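Local structure of imine reductase (Bacillus cereus, 4D3D) at residues Val24-Leu29 and Tyr45-Trp50; Leu80-Leu85 and Val106-Ser111. The protein reduces imines such as 2-methylpyrroline with S selectivity, using NADPH as the source of hydride. All blocks are in the same frame, centred on the assembly; numbering follows the deposited sequence.

Contact 1: Val24-Leu29 and Tyr45-Trp50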
# COMPACT_ATOMS: atom_id res chain seq x y z
N VAL B 24 40.73 -0.87 4.49
CA VAL B 24 39.68 -0.23 3.69
C VAL B 24 39.69 1.31 3.88
O VAL B 24 40.14 1.79 4.91
CB VAL B 24 38.30 -0.83 4.09
CG1 VAL B 24 37.95 -0.49 5.53
CG2 VAL B 24 37.20 -0.46 3.09
N THR B 25 39.26 2.04 2.86
CA THR B 25 39.14 3.50 2.92
C THR B 25 37.67 3.87 2.98
O THR B 25 36.83 3.30 2.23
CB THR B 25 39.81 4.14 1.68
OG1 THR B 25 41.22 3.94 1.74
CG2 THR B 25 39.50 5.63 1.60
N VAL B 26 37.31 4.85 3.82
CA VAL B 26 35.94 5.40 3.89
C VAL B 26 36.06 6.88 3.60
O VAL B 26 36.77 7.62 4.30
CB VAL B 26 35.28 5.17 5.26
CG1 VAL B 26 33.94 5.84 5.34
CG2 VAL B 26 35.17 3.67 5.52
N ILE B 27 35.38 7.31 2.54
CA ILE B 27 35.31 8.67 2.15
C ILE B 27 33.90 9.16 2.38
O ILE B 27 32.91 8.61 1.88
CB ILE B 27 35.71 8.90 0.68
CG1 ILE B 27 37.21 8.73 0.45
CG2 ILE B 27 35.28 10.31 0.23
CD1 ILE B 27 37.65 8.65 -0.97
N GLY B 28 33.77 10.21 3.18
CA GLY B 28 32.46 10.72 3.58
C GLY B 28 32.10 10.30 5.00
O GLY B 28 31.94 9.11 5.31
N LEU B 29 32.06 11.27 5.92
CA LEU B 29 31.99 10.96 7.37
C LEU B 29 30.74 11.58 7.99
O LEU B 29 30.80 12.12 9.10
CB LEU B 29 33.27 11.40 8.07
CG LEU B 29 34.55 10.69 7.55
CD1 LEU B 29 35.83 11.28 8.13
CD2 LEU B 29 34.48 9.17 7.82
N TYR B 45 40.03 -3.93 11.22
CA TYR B 45 40.51 -3.40 9.95
C TYR B 45 41.39 -2.21 10.19
O TYR B 45 41.21 -1.44 11.15
CB TYR B 45 39.32 -2.95 9.10
CG TYR B 45 38.66 -4.09 8.38
CD1 TYR B 45 37.96 -5.06 9.09
CD2 TYR B 45 38.80 -4.27 6.99
CE1 TYR B 45 37.41 -6.17 8.46
CE2 TYR B 45 38.25 -5.37 6.34
CZ TYR B 45 37.55 -6.32 7.07
OH TYR B 45 36.99 -7.43 6.46
N SER B 46 42.37 -2.04 9.32
CA SER B 46 43.08 -0.78 9.18
C SER B 46 42.13 0.12 8.33
O SER B 46 41.75 -0.31 7.26
CB SER B 46 44.36 -1.01 8.40
OG SER B 46 44.96 0.23 8.04
N VAL B 47 41.73 1.28 8.85
CA VAL B 47 40.75 2.14 8.20
C VAL B 47 41.36 3.51 7.90
O VAL B 47 41.73 4.21 8.84
CB VAL B 47 39.50 2.30 9.05
CG1 VAL B 47 38.42 3.14 8.35
CG2 VAL B 47 38.92 0.95 9.40
N THR B 48 41.38 3.94 6.63
CA THR B 48 41.87 5.27 6.26
C THR B 48 40.64 6.10 5.92
O THR B 48 39.71 5.59 5.26
CB THR B 48 42.78 5.18 5.06
OG1 THR B 48 43.97 4.45 5.44
CG2 THR B 48 43.14 6.55 4.57
N VAL B 49 40.56 7.35 6.43
CA VAL B 49 39.37 8.22 6.26
C VAL B 49 39.73 9.59 5.70
O VAL B 49 40.84 10.08 5.97
CB VAL B 49 38.55 8.39 7.55
CG1 VAL B 49 38.10 7.02 8.09
CG2 VAL B 49 39.31 9.16 8.65
N TRP B 50 38.84 10.18 4.93
CA TRP B 50 38.89 11.56 4.43
C TRP B 50 37.49 12.16 4.43
O TRP B 50 36.51 11.49 4.12
CB TRP B 50 39.51 11.70 3.01
CG TRP B 50 39.64 13.13 2.51
CD1 TRP B 50 40.69 13.96 2.68
CD2 TRP B 50 38.67 13.86 1.77
NE1 TRP B 50 40.43 15.16 2.10
CE2 TRP B 50 39.18 15.15 1.57
CE3 TRP B 50 37.40 13.55 1.27
CZ2 TRP B 50 38.49 16.12 0.86
CZ3 TRP B 50 36.68 14.51 0.58
CH2 TRP B 50 37.25 15.84 0.37
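Val24, Thr25, Val26 and Ile27 pair in parallel with Val47, Thr48, Val49 and Trp50. This is the first beta-alpha-beta crossover of a Rossmann fold, with helix 31-42 as the connection. The two short strands run at 25° to each other. Val24 N donates to Ser46 O, Thr48 N to Val24 O, and Val26 N to Thr48 O at 2.9 Å. The next bond, Trp50 N to Val26 O, is weak at 3.4 Å.

Leu29 lies just past the strand end, after Gly28, and its side chain reaches across to Val49. Its CB is directed toward 45-50. CG lies anti to the carbonyl carbon (chi1 -61°) and comes within 4.0 Å of Trp50 O. Of the two methyls, CD1 reaches Val49 CB at 4.0 Å, and CD2 meets the same CB at 4.2 Å. The Leu29 and Val49 side chains run roughly perpendicular.

Val24, Val26, Val47 and Val49 share one sheet face. Val24 CG1 touches Tyr45 CD2 at 4.1 Å, and Phe40 of helix 31-42 packs on Val24, Val47 and the Tyr45 ring. Thr25, Ile27, Thr48 and Trp50 share the other face, where helix 71-77 packs. There Ile27 CG2 meets the edge of the indole, 4.0 Å from Trp50 CE3. The indole NE1 is hydrogen-bonded to Ser69 O. Thr25 OG1 lies at hydrogen-bonding distance from both Ala74 O and Asn78 OD1. Gly28, in a GxGxxG-like sequence, closes the pairing: its N donates to Trp50 O at 3.2 Å, nearly straight at 173°.

Contact 2: Leu80-Leu85 and Val106-Ser111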
# COMPACT_ATOMS: atom_id res chain seq x y z
N LEU B 80 39.91 -0.92 -2.04
CA LEU B 80 38.47 -0.74 -1.76
C LEU B 80 38.17 0.60 -1.05
O LEU B 80 38.77 0.88 0.03
CB LEU B 80 37.98 -1.91 -0.92
CG LEU B 80 36.47 -1.92 -0.67
CD1 LEU B 80 35.71 -2.12 -1.94
CD2 LEU B 80 36.09 -3.00 0.35
N VAL B 81 37.27 1.39 -1.67
CA VAL B 81 36.94 2.75 -1.22
C VAL B 81 35.43 2.80 -1.05
O VAL B 81 34.71 2.71 -2.03
CB VAL B 81 37.41 3.76 -2.27
CG1 VAL B 81 37.02 5.16 -1.84
CG2 VAL B 81 38.90 3.59 -2.58
N ILE B 82 34.97 2.93 0.19
CA ILE B 82 33.54 3.14 0.45
C ILE B 82 33.18 4.63 0.31
O ILE B 82 33.78 5.45 0.99
CB ILE B 82 33.17 2.65 1.86
CG1 ILE B 82 33.60 1.21 2.16
CG2 ILE B 82 31.67 2.87 2.13
CD1 ILE B 82 33.26 0.19 1.17
N LEU B 83 32.26 4.98 -0.58
CA LEU B 83 31.86 6.36 -0.73
C LEU B 83 30.51 6.52 -0.01
O LEU B 83 29.46 6.16 -0.53
CB LEU B 83 31.72 6.69 -2.19
CG LEU B 83 32.99 6.56 -3.02
CD1 LEU B 83 32.69 6.90 -4.44
CD2 LEU B 83 34.01 7.57 -2.54
N SER B 84 30.56 7.02 1.21
CA SER B 84 29.37 7.28 1.98
C SER B 84 29.12 8.80 1.89
O SER B 84 29.41 9.55 2.82
CB SER B 84 29.60 6.74 3.40
OG SER B 84 30.96 6.90 3.88
N LEU B 85 28.70 9.26 0.73
CA LEU B 85 28.55 10.64 0.46
C LEU B 85 27.04 10.97 0.46
O LEU B 85 26.19 10.11 0.33
CB LEU B 85 29.12 10.96 -0.93
CG LEU B 85 30.58 10.51 -1.17
CD1 LEU B 85 31.05 10.74 -2.62
CD2 LEU B 85 31.48 11.25 -0.20
N VAL B 106 38.23 0.19 -6.48
CA VAL B 106 36.82 -0.31 -6.48
C VAL B 106 36.04 0.64 -5.57
O VAL B 106 36.34 0.70 -4.34
CB VAL B 106 36.75 -1.73 -5.92
CG1 VAL B 106 35.29 -2.22 -5.83
CG2 VAL B 106 37.52 -2.67 -6.82
N LEU B 107 35.14 1.42 -6.15
CA LEU B 107 34.37 2.46 -5.48
C LEU B 107 33.00 1.84 -5.14
O LEU B 107 32.32 1.36 -6.04
CB LEU B 107 34.13 3.68 -6.39
CG LEU B 107 35.30 4.63 -6.68
CD1 LEU B 107 36.14 4.98 -5.46
CD2 LEU B 107 36.24 4.00 -7.72
N VAL B 108 32.63 1.85 -3.87
CA VAL B 108 31.30 1.35 -3.46
C VAL B 108 30.46 2.59 -3.17
O VAL B 108 30.62 3.25 -2.11
CB VAL B 108 31.43 0.41 -2.23
CG1 VAL B 108 30.05 -0.14 -1.80
CG2 VAL B 108 32.37 -0.71 -2.49
N ASN B 109 29.50 2.88 -4.02
CA ASN B 109 28.69 4.09 -3.94
C ASN B 109 27.47 3.78 -3.17
O ASN B 109 26.63 3.01 -3.67
CB ASN B 109 28.23 4.52 -5.34
CG ASN B 109 29.06 5.62 -5.90
OD1 ASN B 109 29.95 5.41 -6.78
ND2 ASN B 109 28.87 6.81 -5.34
N LEU B 110 27.31 4.43 -2.03
CA LEU B 110 26.08 4.25 -1.21
C LEU B 110 25.07 5.38 -1.28
O LEU B 110 24.08 5.32 -0.61
CB LEU B 110 26.47 4.04 0.24
CG LEU B 110 27.50 2.92 0.49
CD1 LEU B 110 27.97 2.94 1.95
CD2 LEU B 110 27.01 1.55 0.11
N SER B 111 25.26 6.41 -2.09
CA SER B 111 24.27 7.48 -2.15
C SER B 111 22.92 6.92 -2.67
O SER B 111 22.91 6.18 -3.66
CB SER B 111 24.74 8.55 -3.12
OG SER B 111 25.96 9.21 -2.66
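Leu83 CD1 lies obliquely above one face of the flat Asn109 amide, 3.9 Å from both Asn109 OD1 and Asn109 ND2. It is shifted off the amide carbon toward the O and N end. Tyr88 and Met91 of helix 88-95 also touch Asn109. The peptide carbonyls are approached in different ways. Val108 N reaches Val81 O nearly end-on, whereas Leu83 N meets Val108 O tilted 30° from the carbonyl plane, at 2.8 Å. Ser111 OG sits above the plane of the Leu85 carbonyl, but Ser111 has two conformers, so this bond is doubtful.

Strands 80-83 and 106-109 run parallel, part of the second half of the Rossmann sheet, and helix 88-95 joins them. Val81 and Leu107 stand next to each other on the Leu83 face, pointing alike, with Val81 CB 3.6 Å from Leu107 CD1. On the other face Leu80 CD1 packs against Val108 CG2 at 3.7 Å. Ile82 CG2 meets Leu110 CD1, also at 3.7 Å. Helix 157-170 packs on Leu80 and Val106.

Polar backbone atoms thus pair between two largely hydrocarbon faces. Ser111 N is an exception: it is buried with no partner in the model, which would be expected to cost some stability.

Overall arrangement
Contacts 1 and 2 lie in the parallel part of one mixed sheet and are 10 Å apart, centre to centre. Strands 23-27 and 80-83 are its neighbouring inner members, flanked by 46-50 and 106-109. Thr25 O accepts a probable hydrogen bond from Ile82 N at 2.8 Å, and Ile27 CD1 packs on Val81 CG1. At the strand ends Ser84 OG, in one of two conformers, is 2.8 Å from Gly28 O, a probable bond joining the glycine-rich turn to contact 2. In Rossmann folds this end of the sheet binds the dinucleotide, consistent with NADPH use here. The hexaethylene glycol pocket, with Met225 and Phe232, is instead on helix 215-242.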